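Side-chain contacts in Cobalt/magnesium transport protein CorA (Methanocaldococcus jannaschii, PDB 4EGW), which mediates magnesium influx as a homopentameric channel of the CorA family, closing when cytoplasmic magnesium is high and opening when it is low: residues K139-S142 with T143-P146; Y208-K211 with S212-N216; K226-P229 with I230-K233; E237-E240 with D241-Y244; T246-L249 with I250-A254. All coordinates share one frame; numbering follows the deposited sequence.

Contact 1 of 5, residues K139-S142 with T143-P146; sequences KLIS and TKKP. With BU1 (1,4-butanediol), chain U.
The aliphatic stem of K144 packs against L140 and I141 where helix 132-143 ends, and this is the apolar half of the contact. CD2 of L140 lies 3.5 Å from CB of K144 and touches its CD as well. With CG anti to the backbone N (chi1 -179°), the lysine first runs out straight; the bend at chi3 (72°) then brings CE beside CD1 of I141, the two side chains pointing the same way, and a further bend at chi4 swings NZ toward K145. CD of K144 also sits 3.7 Å from C2 of the bound 1,4-butanediol, whose pocket includes L140 and K144, so methyl and methylene groups offer the diol a greasy wall.

The polar half finishes the helix. T143 N gives K139 O a nearly straight bond of 3.1 Å (167°), and T143 OG1 adds a weak, longer one to the same oxygen, so the last turn is held by main chain and side chain together. Past the helix, the curled K144 sets its NZ on K145 O at 2.6 Å. K139 reaches outward and forms a salt bridge with E177 of the second subunit, while S142 OG returns to H138 O. The helix end lies at the surface of the chain, with I141 and P146 resting on the loop that follows strand 28-33, and the chain then runs on toward helix 156-186.

Contact 2 of 5, residues Y208-K211 with S212-N216; sequences YFHK and SLIAN
Y208 O receives the backbone N of S212 at 2.8 Å, with an N-H...O angle of 150° and the donor tilted 26° from the carbonyl plane. S212 OG stands 2.9 Å from the same oxygen, but that bond is weak and not settled, because the hydroxyl is also hydrogen-bonded to T111 OG1. The serine thus faces both its own helix and a neighbouring strand, and its buried hydroxyl has a partner there. One turn on, A215 N binds K211 O at 2.9 Å, straighter and in the carbonyl plane.

Side chains meet along the helix with a spacing of four residues. CD1 of L213 comes to 3.9 Å from CB of F209, so the leucine leans on the root of the phenylalanine and leaves the ring itself to other partners. F209 CG lies anti to the carbonyl carbon (chi1 -84°), and the ring makes a T-shaped, edge-to-face contact with Y169 of helix 156-186. H210 and I214 approach aslant: CG1 of the isoleucine is 4.0 Å from ND1, at a slant to the ring, though its place in the model is less certain. The oxygens of F209 and H210 also take bonds from L213 N and I214 N, but both stand too close to neighbouring atoms for their lengths to carry weight.

N216 ND2 is bonded to K101 O of strand 96-104. This regular alpha-helical stretch is packed between a beta-sheet and two long helices, as expected of the alpha/beta cytoplasmic domain of CorA transporters.

Contact 3 of 5, residues K226-P229 with I230-K233; sequences KYLP and ITTK
L228 and T231 face each other across a tight bend, their CA atoms 5.2 Å apart, and the chain directions of 226-229 and 230-233 differ by 121°. P229 and I230 occupy the two corner positions with helical backbone angles close to those of a type I turn. The bond that closes it, T231 N to L228 O, is weak: 3.1 Å long, with an angle of 128° at the hydrogen.

Inside the bend, T231 OG1 lies between its backbone N and carbonyl carbon (chi1 62°), the crowded position, and this sets it 3.4 Å from CB of L228. I230 adopts a similar first torsion and lays CG1 4.1 Å from that same CB, so the leucine root is approached by a polar and an apolar neighbour. The turn joins helix 193-225 to helix 233-270 and so forms the connection of a helical hairpin; T232 is the N-cap of the second helix, its hydroxyl hydrogen-bonded to D235 OD2. L228, P229 and I230 all touch Y96 of strand 96-104, which ties the turn to the sheet.

At the outer side, K233 and Y227 cross obliquely. CE of the lysine reaches CE1 of the tyrosine at 3.6 Å, meeting the ring at its edge and in its plane, with OH a little farther off; the methylene, not a charge over the ring face, makes this touch. Y227 and T231 both also lean on R236.

Contact 4 of 5, residues E237-E240 with D241-Y244; sequences ENFE and DLYY
D241 N donates to E237 O at 3.1 Å and 162°, the first of the backbone bonds between these two helical turns. Its carboxylate, CG anti to the carbonyl carbon (chi1 -67°), turns back along the helix, but OD1 is only an acceptor beside E237 O, and OD2 finds its hydrogen bond with a bound hexane-1,6-diol. OD1 also lies 4.8 Å from E240 OE1, a like charge close enough that it may slightly raise the cost of ionising both.

L242 faces the interior. Its CB rests on F239 O at 3.4 Å, while CD2 only just reaches F239 CD1, obliquely to the ring. Helix 233-270, which in CorA transporters leads toward the membrane pore, here turns this leucine against both helix 156-186 and L220 of helix 193-225.

Y243 N bonds to F239 O at 2.6 Å. The tyrosine side chain then leads away from the first turn, over R217, V221 and K224.

Y244 carries the main side-chain contact. It lies beside E240, both pointing the same way, with ring and carboxylate planes 33° apart. E240 O sits 3.3 Å above one ring face, toward the rim, and also accepts Y244 N. Farther out, E240 CG comes to 4.1 Å from Y244 CZ. Were E240 an alanine, the chain beyond CB would be gone and the outer end of the Y244 ring would probably be freer to swing.

Contact 5 of 5, residues T246-L249 with I250-A254; sequences TLQL and IDMSA
M252 and Q248 lie side by side, pointing the same way, one helical turn apart. The methionine is extended, with CG anti to the carbonyl carbon (chi1 -46°), and this carries its terminal CE back along the helix to 3.8 Å from Q248 CB and 3.7 Å from Q248 OE1. L249 comes in aslant from the other neighbouring position, its CD2 3.9 Å from M252 SD, so the thioether is touched at the sulfur by a methyl and at its end by the glutamine stem. An alanine here has no thioether, and the gap left beside L249 CD2 and Q248 CB is likely to leave the glutamine chain freer to turn.

L249 itself turns toward helix 156-186, touching T166, S170 and L173. I250 points to helix 193-225, with CG1 running back over T246 O, whose own bond from I250 N is nearly straight (170°). S253 lies between those two helices and doubles back on L249 O: its N binds that oxygen almost head-on, and its OG donates to it at 2.6 Å from above the carbonyl plane, 45° out. One oxygen thus takes two bonds, and a buried hydroxyl is satisfied within its own helix.

D251 OD2 lies 2.8 Å from L247 O, a pair of acceptors that would probably be unfavourable with the carboxylate charged. The chemistry is therefore mixed: L249, I250 and the self-satisfied S253 pack inward, the M252-Q248 pair lies on a partly exposed flank, and the acid stands at the surface.

In the fold
All five contacts are local and follow one another along the chain, none enclosing or crossing another. Contact 1 ends helix 132-143 and stands apart at the surface, its centre at least 24 Å from those of the others. Contact 2 lies within helix 193-225, contact 3 turns the chain back after it, and contacts 4 and 5 occupy successive parts of helix 233-270. The hairpin so made brings distant turns together: H210 and L213 of contact 2 pack on T246, I250 and S253 of contact 5, and near the bend T231 of contact 3 meets F239 of contact 4. Together contacts 2 to 5 tie both helices to helix 156-186 and the sheet.

Contact 1 of 5, residues K139-S142 with T143-P146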
loop_
_atom_site.group_PDB
_atom_site.type_symbol
_atom_site.label_atom_id
_atom_site.label_comp_id
_atom_site.label_asym_id
_atom_site.label_seq_id
_atom_site.Cartn_x
_atom_site.Cartn_y
_atom_site.Cartn_z
ATOM N N LYS A 139 3.032 6.886 14.966
ATOM C CA LYS A 139 1.774 7.595 14.860
ATOM C C LYS A 139 0.628 6.625 15.115
ATOM O O LYS A 139 -0.299 6.927 15.863
ATOM C CB LYS A 139 1.660 8.218 13.475
ATOM C CG LYS A 139 0.600 9.293 13.333
ATOM C CD LYS A 139 0.908 10.165 12.126
ATOM C CE LYS A 139 2.324 10.733 12.221
ATOM N NZ LYS A 139 2.768 11.368 10.941
ATOM N N LEU A 140 0.702 5.452 14.497
ATOM C CA LEU A 140 -0.306 4.421 14.701
ATOM C C LEU A 140 -0.417 4.116 16.181
ATOM O O LEU A 140 -1.504 4.173 16.756
ATOM C CB LEU A 140 0.056 3.149 13.932
ATOM C CG LEU A 140 -0.727 1.864 14.225
ATOM C CD1 LEU A 140 -0.606 0.888 13.063
ATOM C CD2 LEU A 140 -0.266 1.207 15.522
ATOM N N ILE A 141 0.717 3.788 16.788
ATOM C CA ILE A 141 0.772 3.469 18.207
ATOM C C ILE A 141 0.110 4.553 19.041
ATOM O O ILE A 141 -0.684 4.266 19.942
ATOM C CB ILE A 141 2.216 3.310 18.689
ATOM C CG1 ILE A 141 2.877 2.108 18.007
ATOM C CG2 ILE A 141 2.254 3.186 20.206
ATOM C CD1 ILE A 141 1.985 0.892 17.907
ATOM N N SER A 142 0.444 5.802 18.736
ATOM C CA SER A 142 -0.155 6.929 19.432
ATOM C C SER A 142 -1.675 6.789 19.417
ATOM O O SER A 142 -2.315 6.828 20.466
ATOM C CB SER A 142 0.279 8.253 18.794
ATOM O OG SER A 142 1.684 8.430 18.894
ATOM N N THR A 143 -2.250 6.602 18.233
ATOM C CA THR A 143 -3.696 6.434 18.119
ATOM C C THR A 143 -4.137 5.023 18.514
ATOM O O THR A 143 -5.216 4.847 19.078
ATOM C CB THR A 143 -4.212 6.762 16.700
ATOM O OG1 THR A 143 -3.557 7.935 16.211
ATOM C CG2 THR A 143 -5.717 7.005 16.719
ATOM N N LYS A 144 -3.303 4.025 18.226
ATOM C CA LYS A 144 -3.648 2.637 18.534
ATOM C C LYS A 144 -3.887 2.424 20.019
ATOM O O LYS A 144 -3.253 3.061 20.860
ATOM C CB LYS A 144 -2.569 1.665 18.054
ATOM C CG LYS A 144 -2.903 0.200 18.337
ATOM C CD LYS A 144 -1.746 -0.731 18.008
ATOM C CE LYS A 144 -0.636 -0.573 19.016
ATOM N NZ LYS A 144 -1.163 -0.738 20.391
ATOM N N LYS A 145 -4.797 1.505 20.330
ATOM C CA LYS A 145 -5.201 1.254 21.708
ATOM C C LYS A 145 -4.072 0.608 22.518
ATOM O O LYS A 145 -3.002 0.317 21.977
ATOM C CB LYS A 145 -6.466 0.381 21.738
ATOM C CG LYS A 145 -7.784 1.136 21.551
ATOM C CD LYS A 145 -7.953 1.652 20.127
ATOM C CE LYS A 145 -7.381 3.053 19.966
ATOM N NZ LYS A 145 -7.191 3.425 18.534
ATOM N N PRO A 146 -4.307 0.390 23.826
ATOM C CA PRO A 146 -3.305 -0.223 24.701
ATOM C C PRO A 146 -3.416 -1.743 24.840
ATOM O O PRO A 146 -4.257 -2.390 24.217
ATOM C CB PRO A 146 -3.574 0.443 26.062
ATOM C CG PRO A 146 -4.881 1.223 25.906
ATOM C CD PRO A 146 -5.482 0.826 24.597
HETATM C C1 BU1 U . 0.658 -3.812 16.347
HETATM C C2 BU1 U . -0.744 -4.098 16.761
HETATM C C3 BU1 U . -1.049 -5.481 17.224
HETATM C C4 BU1 U . -2.459 -5.786 17.598
HETATM O O5 BU1 U . 0.915 -2.595 15.749
HETATM O O6 BU1 U . -3.309 -4.713 17.784
#

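Contact 2 of 5, residues Y208-K211 with S212-N216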
loop_
_atom_site.group_PDB
_atom_site.type_symbol
_atom_site.label_atom_id
_atom_site.label_comp_id
_atom_site.label_asym_id
_atom_site.label_seq_id
_atom_site.Cartn_x
_atom_site.Cartn_y
_atom_site.Cartn_z
ATOM N N TYR A 208 17.760 2.492 -7.254
ATOM C CA TYR A 208 17.947 2.383 -5.804
ATOM C C TYR A 208 16.965 1.375 -5.227
ATOM O O TYR A 208 17.325 0.534 -4.396
ATOM C CB TYR A 208 17.748 3.753 -5.115
ATOM C CG TYR A 208 19.020 4.582 -4.927
ATOM C CD1 TYR A 208 19.830 4.416 -3.805
ATOM C CD2 TYR A 208 19.402 5.534 -5.869
ATOM C CE1 TYR A 208 20.995 5.169 -3.632
ATOM C CE2 TYR A 208 20.565 6.290 -5.707
ATOM C CZ TYR A 208 21.360 6.103 -4.588
ATOM O OH TYR A 208 22.512 6.856 -4.430
ATOM N N PHE A 209 15.716 1.473 -5.669
ATOM C CA PHE A 209 14.701 0.530 -5.243
ATOM C C PHE A 209 15.081 -0.878 -5.615
ATOM O O PHE A 209 14.918 -1.802 -4.833
ATOM C CB PHE A 209 13.359 0.860 -5.874
ATOM C CG PHE A 209 12.595 1.905 -5.131
ATOM C CD1 PHE A 209 13.216 2.664 -4.156
ATOM C CD2 PHE A 209 11.250 2.116 -5.391
ATOM C CE1 PHE A 209 12.520 3.630 -3.469
ATOM C CE2 PHE A 209 10.537 3.083 -4.710
ATOM C CZ PHE A 209 11.164 3.839 -3.743
ATOM N N HIS A 210 15.577 -1.057 -6.824
ATOM C CA HIS A 210 15.762 -2.411 -7.289
ATOM C C HIS A 210 16.894 -3.072 -6.520
ATOM O O HIS A 210 16.756 -4.182 -5.992
ATOM C CB HIS A 210 16.019 -2.438 -8.778
ATOM C CG HIS A 210 15.760 -3.774 -9.386
ATOM N ND1 HIS A 210 16.754 -4.717 -9.563
ATOM C CD2 HIS A 210 14.616 -4.344 -9.830
ATOM C CE1 HIS A 210 16.233 -5.800 -10.106
ATOM N NE2 HIS A 210 14.937 -5.600 -10.280
ATOM N N LYS A 211 18.014 -2.368 -6.453
ATOM C CA LYS A 211 19.126 -2.767 -5.608
ATOM C C LYS A 211 18.611 -3.048 -4.195
ATOM O O LYS A 211 18.885 -4.107 -3.622
ATOM C CB LYS A 211 20.150 -1.633 -5.561
ATOM C CG LYS A 211 21.568 -2.017 -5.909
ATOM C CD LYS A 211 22.499 -0.846 -5.603
ATOM C CE LYS A 211 23.962 -1.249 -5.563
ATOM N NZ LYS A 211 24.784 -0.184 -4.907
ATOM N N SER A 212 17.850 -2.097 -3.652
ATOM C CA SER A 212 17.393 -2.159 -2.264
ATOM C C SER A 212 16.492 -3.351 -2.028
ATOM O O SER A 212 16.703 -4.125 -1.099
ATOM C CB SER A 212 16.640 -0.881 -1.878
ATOM O OG SER A 212 17.529 0.167 -1.534
ATOM N N LEU A 213 15.479 -3.484 -2.877
ATOM C CA LEU A 213 14.524 -4.568 -2.774
ATOM C C LEU A 213 15.232 -5.892 -2.939
ATOM O O LEU A 213 14.832 -6.896 -2.359
ATOM C CB LEU A 213 13.442 -4.399 -3.831
ATOM C CG LEU A 213 12.669 -3.098 -3.598
ATOM C CD1 LEU A 213 11.983 -2.603 -4.857
ATOM C CD2 LEU A 213 11.675 -3.277 -2.475
ATOM N N ILE A 214 16.296 -5.899 -3.731
ATOM C CA ILE A 214 17.106 -7.092 -3.832
ATOM C C ILE A 214 17.682 -7.395 -2.449
ATOM O O ILE A 214 17.447 -8.467 -1.886
ATOM C CB ILE A 214 18.233 -6.938 -4.854
ATOM C CG1 ILE A 214 17.661 -6.870 -6.263
ATOM C CG2 ILE A 214 19.140 -8.131 -4.783
ATOM C CD1 ILE A 214 16.893 -8.110 -6.626
ATOM N N ALA A 215 18.398 -6.423 -1.892
ATOM C CA ALA A 215 19.096 -6.594 -0.620
ATOM C C ALA A 215 18.146 -6.852 0.558
ATOM O O ALA A 215 18.465 -7.628 1.466
ATOM C CB ALA A 215 19.972 -5.387 -0.347
ATOM N N ASN A 216 16.990 -6.189 0.544
ATOM C CA ASN A 216 15.929 -6.469 1.501
ATOM C C ASN A 216 15.467 -7.899 1.335
ATOM O O ASN A 216 15.318 -8.636 2.308
ATOM C CB ASN A 216 14.730 -5.566 1.238
ATOM C CG ASN A 216 14.884 -4.192 1.836
ATOM O OD1 ASN A 216 15.928 -3.859 2.396
ATOM N ND2 ASN A 216 13.834 -3.375 1.719
#

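Contact 3 of 5, residues K226-P229 with I230-K233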
loop_
_atom_site.group_PDB
_atom_site.type_symbol
_atom_site.label_atom_id
_atom_site.label_comp_id
_atom_site.label_asym_id
_atom_site.label_seq_id
_atom_site.Cartn_x
_atom_site.Cartn_y
_atom_site.Cartn_z
ATOM N N LYS A 226 15.541 -19.274 8.188
ATOM C CA LYS A 226 16.342 -19.586 9.356
ATOM C C LYS A 226 15.534 -19.530 10.649
ATOM O O LYS A 226 14.888 -18.523 10.946
ATOM C CB LYS A 226 17.522 -18.616 9.440
ATOM C CG LYS A 226 18.532 -18.725 8.290
ATOM C CD LYS A 226 19.569 -19.837 8.526
ATOM C CE LYS A 226 20.665 -19.818 7.458
ATOM N NZ LYS A 226 21.722 -20.841 7.701
ATOM N N TYR A 227 15.585 -20.620 11.414
ATOM C CA TYR A 227 15.027 -20.658 12.761
ATOM C C TYR A 227 15.815 -19.683 13.635
ATOM O O TYR A 227 17.032 -19.739 13.665
ATOM C CB TYR A 227 15.137 -22.074 13.347
ATOM C CG TYR A 227 14.111 -23.079 12.854
ATOM C CD1 TYR A 227 12.808 -23.079 13.342
ATOM C CD2 TYR A 227 14.456 -24.049 11.935
ATOM C CE1 TYR A 227 11.874 -24.016 12.897
ATOM C CE2 TYR A 227 13.534 -24.987 11.488
ATOM C CZ TYR A 227 12.249 -24.969 11.968
ATOM O OH TYR A 227 11.352 -25.911 11.515
ATOM N N LEU A 228 15.132 -18.795 14.347
ATOM C CA LEU A 228 15.822 -17.772 15.133
ATOM C C LEU A 228 15.109 -17.520 16.447
ATOM O O LEU A 228 13.883 -17.610 16.515
ATOM C CB LEU A 228 15.921 -16.460 14.348
ATOM C CG LEU A 228 16.897 -16.400 13.169
ATOM C CD1 LEU A 228 16.477 -15.357 12.145
ATOM C CD2 LEU A 228 18.309 -16.128 13.665
ATOM N N PRO A 229 15.882 -17.188 17.494
ATOM C CA PRO A 229 15.311 -16.926 18.818
ATOM C C PRO A 229 14.346 -15.754 18.754
ATOM O O PRO A 229 13.335 -15.731 19.464
ATOM C CB PRO A 229 16.538 -16.558 19.662
ATOM C CG PRO A 229 17.575 -16.124 18.682
ATOM C CD PRO A 229 17.336 -16.954 17.460
ATOM N N ILE A 230 14.653 -14.797 17.887
ATOM C CA ILE A 230 13.835 -13.603 17.776
ATOM C C ILE A 230 12.547 -13.851 16.982
ATOM O O ILE A 230 11.529 -13.208 17.228
ATOM C CB ILE A 230 14.639 -12.407 17.209
ATOM C CG1 ILE A 230 15.060 -12.661 15.761
ATOM C CG2 ILE A 230 15.862 -12.133 18.074
ATOM C CD1 ILE A 230 15.969 -11.573 15.187
ATOM N N THR A 231 12.579 -14.801 16.054
ATOM C CA THR A 231 11.399 -15.084 15.244
ATOM C C THR A 231 10.746 -16.403 15.632
ATOM O O THR A 231 11.427 -17.357 16.009
ATOM C CB THR A 231 11.735 -15.141 13.736
ATOM O OG1 THR A 231 12.661 -16.208 13.489
ATOM C CG2 THR A 231 12.338 -13.826 13.260
ATOM N N THR A 232 9.421 -16.456 15.523
ATOM C CA THR A 232 8.686 -17.701 15.700
ATOM C C THR A 232 8.250 -18.280 14.362
ATOM O O THR A 232 8.512 -17.703 13.316
ATOM C CB THR A 232 7.439 -17.472 16.517
ATOM O OG1 THR A 232 6.711 -16.380 15.945
ATOM C CG2 THR A 232 7.810 -17.134 17.930
ATOM N N LYS A 233 7.575 -19.425 14.403
ATOM C CA LYS A 233 7.084 -20.073 13.189
ATOM C C LYS A 233 6.205 -19.111 12.388
ATOM O O LYS A 233 6.257 -19.082 11.159
ATOM C CB LYS A 233 6.285 -21.338 13.535
ATOM C CG LYS A 233 6.927 -22.658 13.095
ATOM C CD LYS A 233 7.789 -23.279 14.200
ATOM C CE LYS A 233 8.448 -24.592 13.751
ATOM N NZ LYS A 233 7.465 -25.691 13.501
#

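Contact 4 of 5, residues E237-E240 with D241-Y244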
loop_
_atom_site.group_PDB
_atom_site.type_symbol
_atom_site.label_atom_id
_atom_site.label_comp_id
_atom_site.label_asym_id
_atom_site.label_seq_id
_atom_site.Cartn_x
_atom_site.Cartn_y
_atom_site.Cartn_z
ATOM N N GLU A 237 6.391 -17.266 8.411
ATOM C CA GLU A 237 5.332 -17.263 7.404
ATOM C C GLU A 237 5.031 -15.815 7.019
ATOM O O GLU A 237 4.881 -15.491 5.840
ATOM C CB GLU A 237 4.069 -17.920 7.953
ATOM C CG GLU A 237 4.321 -18.956 9.026
ATOM C CD GLU A 237 3.085 -19.238 9.881
ATOM O OE1 GLU A 237 3.241 -19.803 10.990
ATOM O OE2 GLU A 237 1.959 -18.897 9.447
ATOM N N ASN A 238 4.960 -14.954 8.035
ATOM C CA ASN A 238 4.755 -13.514 7.863
ATOM C C ASN A 238 5.861 -12.840 7.062
ATOM O O ASN A 238 5.617 -11.873 6.343
ATOM C CB ASN A 238 4.615 -12.819 9.222
ATOM C CG ASN A 238 3.264 -13.070 9.883
ATOM O OD1 ASN A 238 2.732 -14.183 9.853
ATOM N ND2 ASN A 238 2.703 -12.027 10.482
ATOM N N PHE A 239 7.080 -13.343 7.185
ATOM C CA PHE A 239 8.169 -12.795 6.386
ATOM C C PHE A 239 8.118 -13.348 4.973
ATOM O O PHE A 239 8.673 -12.759 4.052
ATOM C CB PHE A 239 9.521 -13.060 7.044
ATOM C CG PHE A 239 9.668 -12.402 8.391
ATOM C CD1 PHE A 239 9.687 -11.023 8.503
ATOM C CD2 PHE A 239 9.780 -13.161 9.547
ATOM C CE1 PHE A 239 9.818 -10.410 9.742
ATOM C CE2 PHE A 239 9.911 -12.556 10.791
ATOM C CZ PHE A 239 9.927 -11.179 10.887
ATOM N N GLU A 240 7.419 -14.469 4.811
ATOM C CA GLU A 240 7.287 -15.134 3.518
ATOM C C GLU A 240 6.348 -14.324 2.631
ATOM O O GLU A 240 6.633 -14.070 1.457
ATOM C CB GLU A 240 6.744 -16.549 3.724
ATOM C CG GLU A 240 6.784 -17.462 2.511
ATOM C CD GLU A 240 6.021 -18.756 2.763
ATOM O OE1 GLU A 240 5.268 -18.806 3.765
ATOM O OE2 GLU A 240 6.169 -19.717 1.970
ATOM N N ASP A 241 5.224 -13.917 3.210
ATOM C CA ASP A 241 4.337 -12.971 2.560
ATOM C C ASP A 241 5.152 -11.766 2.138
ATOM O O ASP A 241 5.142 -11.353 0.977
ATOM C CB ASP A 241 3.259 -12.524 3.541
ATOM C CG ASP A 241 2.316 -13.646 3.918
ATOM O OD1 ASP A 241 2.640 -14.819 3.616
ATOM O OD2 ASP A 241 1.250 -13.355 4.513
ATOM N N LEU A 242 5.865 -11.212 3.108
ATOM C CA LEU A 242 6.668 -10.027 2.899
ATOM C C LEU A 242 7.711 -10.294 1.808
ATOM O O LEU A 242 7.987 -9.437 0.965
ATOM C CB LEU A 242 7.323 -9.637 4.220
ATOM C CG LEU A 242 7.819 -8.209 4.381
ATOM C CD1 LEU A 242 6.880 -7.256 3.672
ATOM C CD2 LEU A 242 7.933 -7.873 5.860
ATOM N N TYR A 243 8.280 -11.492 1.823
ATOM C CA TYR A 243 9.182 -11.916 0.771
ATOM C C TYR A 243 8.496 -11.832 -0.604
ATOM O O TYR A 243 9.075 -11.307 -1.570
ATOM C CB TYR A 243 9.661 -13.338 1.071
ATOM C CG TYR A 243 10.384 -14.055 -0.053
ATOM C CD1 TYR A 243 11.495 -13.493 -0.670
ATOM C CD2 TYR A 243 9.979 -15.318 -0.465
ATOM C CE1 TYR A 243 12.162 -14.163 -1.691
ATOM C CE2 TYR A 243 10.640 -15.991 -1.480
ATOM C CZ TYR A 243 11.729 -15.412 -2.091
ATOM O OH TYR A 243 12.386 -16.084 -3.099
ATOM N N TYR A 244 7.261 -12.334 -0.678
ATOM C CA TYR A 244 6.487 -12.370 -1.926
ATOM C C TYR A 244 6.269 -11.004 -2.571
ATOM O O TYR A 244 6.448 -10.825 -3.783
ATOM C CB TYR A 244 5.122 -13.001 -1.670
ATOM C CG TYR A 244 5.147 -14.502 -1.511
ATOM C CD1 TYR A 244 6.173 -15.269 -2.059
ATOM C CD2 TYR A 244 4.132 -15.161 -0.823
ATOM C CE1 TYR A 244 6.186 -16.650 -1.916
ATOM C CE2 TYR A 244 4.138 -16.536 -0.679
ATOM C CZ TYR A 244 5.165 -17.275 -1.227
ATOM O OH TYR A 244 5.166 -18.646 -1.077
#

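Contact 5 of 5, residues T246-L249 with I250-A254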
loop_
_atom_site.group_PDB
_atom_site.type_symbol
_atom_site.label_atom_id
_atom_site.label_comp_id
_atom_site.label_asym_id
_atom_site.label_seq_id
_atom_site.Cartn_x
_atom_site.Cartn_y
_atom_site.Cartn_z
ATOM N N THR A 246 7.886 -8.248 -1.875
ATOM C CA THR A 246 9.217 -7.750 -2.194
ATOM C C THR A 246 9.598 -8.168 -3.606
ATOM O O THR A 246 10.066 -7.354 -4.406
ATOM C CB THR A 246 10.268 -8.313 -1.234
ATOM O OG1 THR A 246 9.868 -8.058 0.116
ATOM C CG2 THR A 246 11.636 -7.678 -1.497
ATOM N N LEU A 247 9.394 -9.448 -3.900
ATOM C CA LEU A 247 9.601 -9.969 -5.241
ATOM C C LEU A 247 8.676 -9.299 -6.263
ATOM O O LEU A 247 9.120 -8.976 -7.377
ATOM C CB LEU A 247 9.452 -11.491 -5.266
ATOM C CG LEU A 247 10.705 -12.268 -4.845
ATOM C CD1 LEU A 247 10.348 -13.693 -4.504
ATOM C CD2 LEU A 247 11.784 -12.230 -5.917
ATOM N N GLN A 248 7.410 -9.080 -5.899
ATOM C CA GLN A 248 6.534 -8.297 -6.770
ATOM C C GLN A 248 7.203 -6.959 -7.082
ATOM O O GLN A 248 7.341 -6.577 -8.251
ATOM C CB GLN A 248 5.186 -8.022 -6.107
ATOM C CG GLN A 248 4.113 -9.051 -6.355
ATOM C CD GLN A 248 2.880 -8.792 -5.504
ATOM O OE1 GLN A 248 2.413 -7.656 -5.387
ATOM N NE2 GLN A 248 2.359 -9.846 -4.883
ATOM N N LEU A 249 7.611 -6.256 -6.023
ATOM C CA LEU A 249 8.124 -4.897 -6.145
ATOM C C LEU A 249 9.344 -4.888 -7.029
ATOM O O LEU A 249 9.500 -4.042 -7.910
ATOM C CB LEU A 249 8.495 -4.347 -4.775
ATOM C CG LEU A 249 7.337 -4.331 -3.794
ATOM C CD1 LEU A 249 7.790 -3.744 -2.494
ATOM C CD2 LEU A 249 6.248 -3.520 -4.385
ATOM N N ILE A 250 10.223 -5.841 -6.786
ATOM C CA ILE A 250 11.357 -6.005 -7.663
ATOM C C ILE A 250 10.872 -6.185 -9.104
ATOM O O ILE A 250 11.406 -5.557 -10.026
ATOM C CB ILE A 250 12.201 -7.184 -7.233
ATOM C CG1 ILE A 250 12.770 -6.917 -5.848
ATOM C CG2 ILE A 250 13.331 -7.382 -8.207
ATOM C CD1 ILE A 250 13.564 -8.071 -5.307
ATOM N N ASP A 251 9.843 -7.010 -9.289
ATOM C CA ASP A 251 9.261 -7.240 -10.609
ATOM C C ASP A 251 8.762 -5.944 -11.223
ATOM O O ASP A 251 9.098 -5.623 -12.369
ATOM C CB ASP A 251 8.102 -8.229 -10.523
ATOM C CG ASP A 251 8.566 -9.650 -10.330
ATOM O OD1 ASP A 251 9.534 -10.053 -11.012
ATOM O OD2 ASP A 251 7.972 -10.366 -9.491
ATOM N N MET A 252 7.947 -5.215 -10.462
ATOM C CA MET A 252 7.443 -3.931 -10.915
ATOM C C MET A 252 8.635 -3.038 -11.225
ATOM O O MET A 252 8.760 -2.500 -12.329
ATOM C CB MET A 252 6.570 -3.268 -9.848
ATOM C CG MET A 252 5.538 -4.186 -9.178
ATOM S SD MET A 252 4.609 -3.313 -7.877
ATOM C CE MET A 252 3.734 -4.674 -7.104
ATOM N N SER A 253 9.523 -2.886 -10.246
ATOM C CA SER A 253 10.749 -2.139 -10.478
ATOM C C SER A 253 11.390 -2.636 -11.768
ATOM O O SER A 253 11.746 -1.856 -12.633
ATOM C CB SER A 253 11.701 -2.307 -9.303
ATOM O OG SER A 253 11.052 -1.928 -8.102
ATOM N N ALA A 254 11.517 -3.945 -11.908
ATOM C CA ALA A 254 12.033 -4.483 -13.151
ATOM C C ALA A 254 11.171 -4.004 -14.319
ATOM O O ALA A 254 11.653 -3.367 -15.259
ATOM C CB ALA A 254 12.062 -6.001 -13.097
#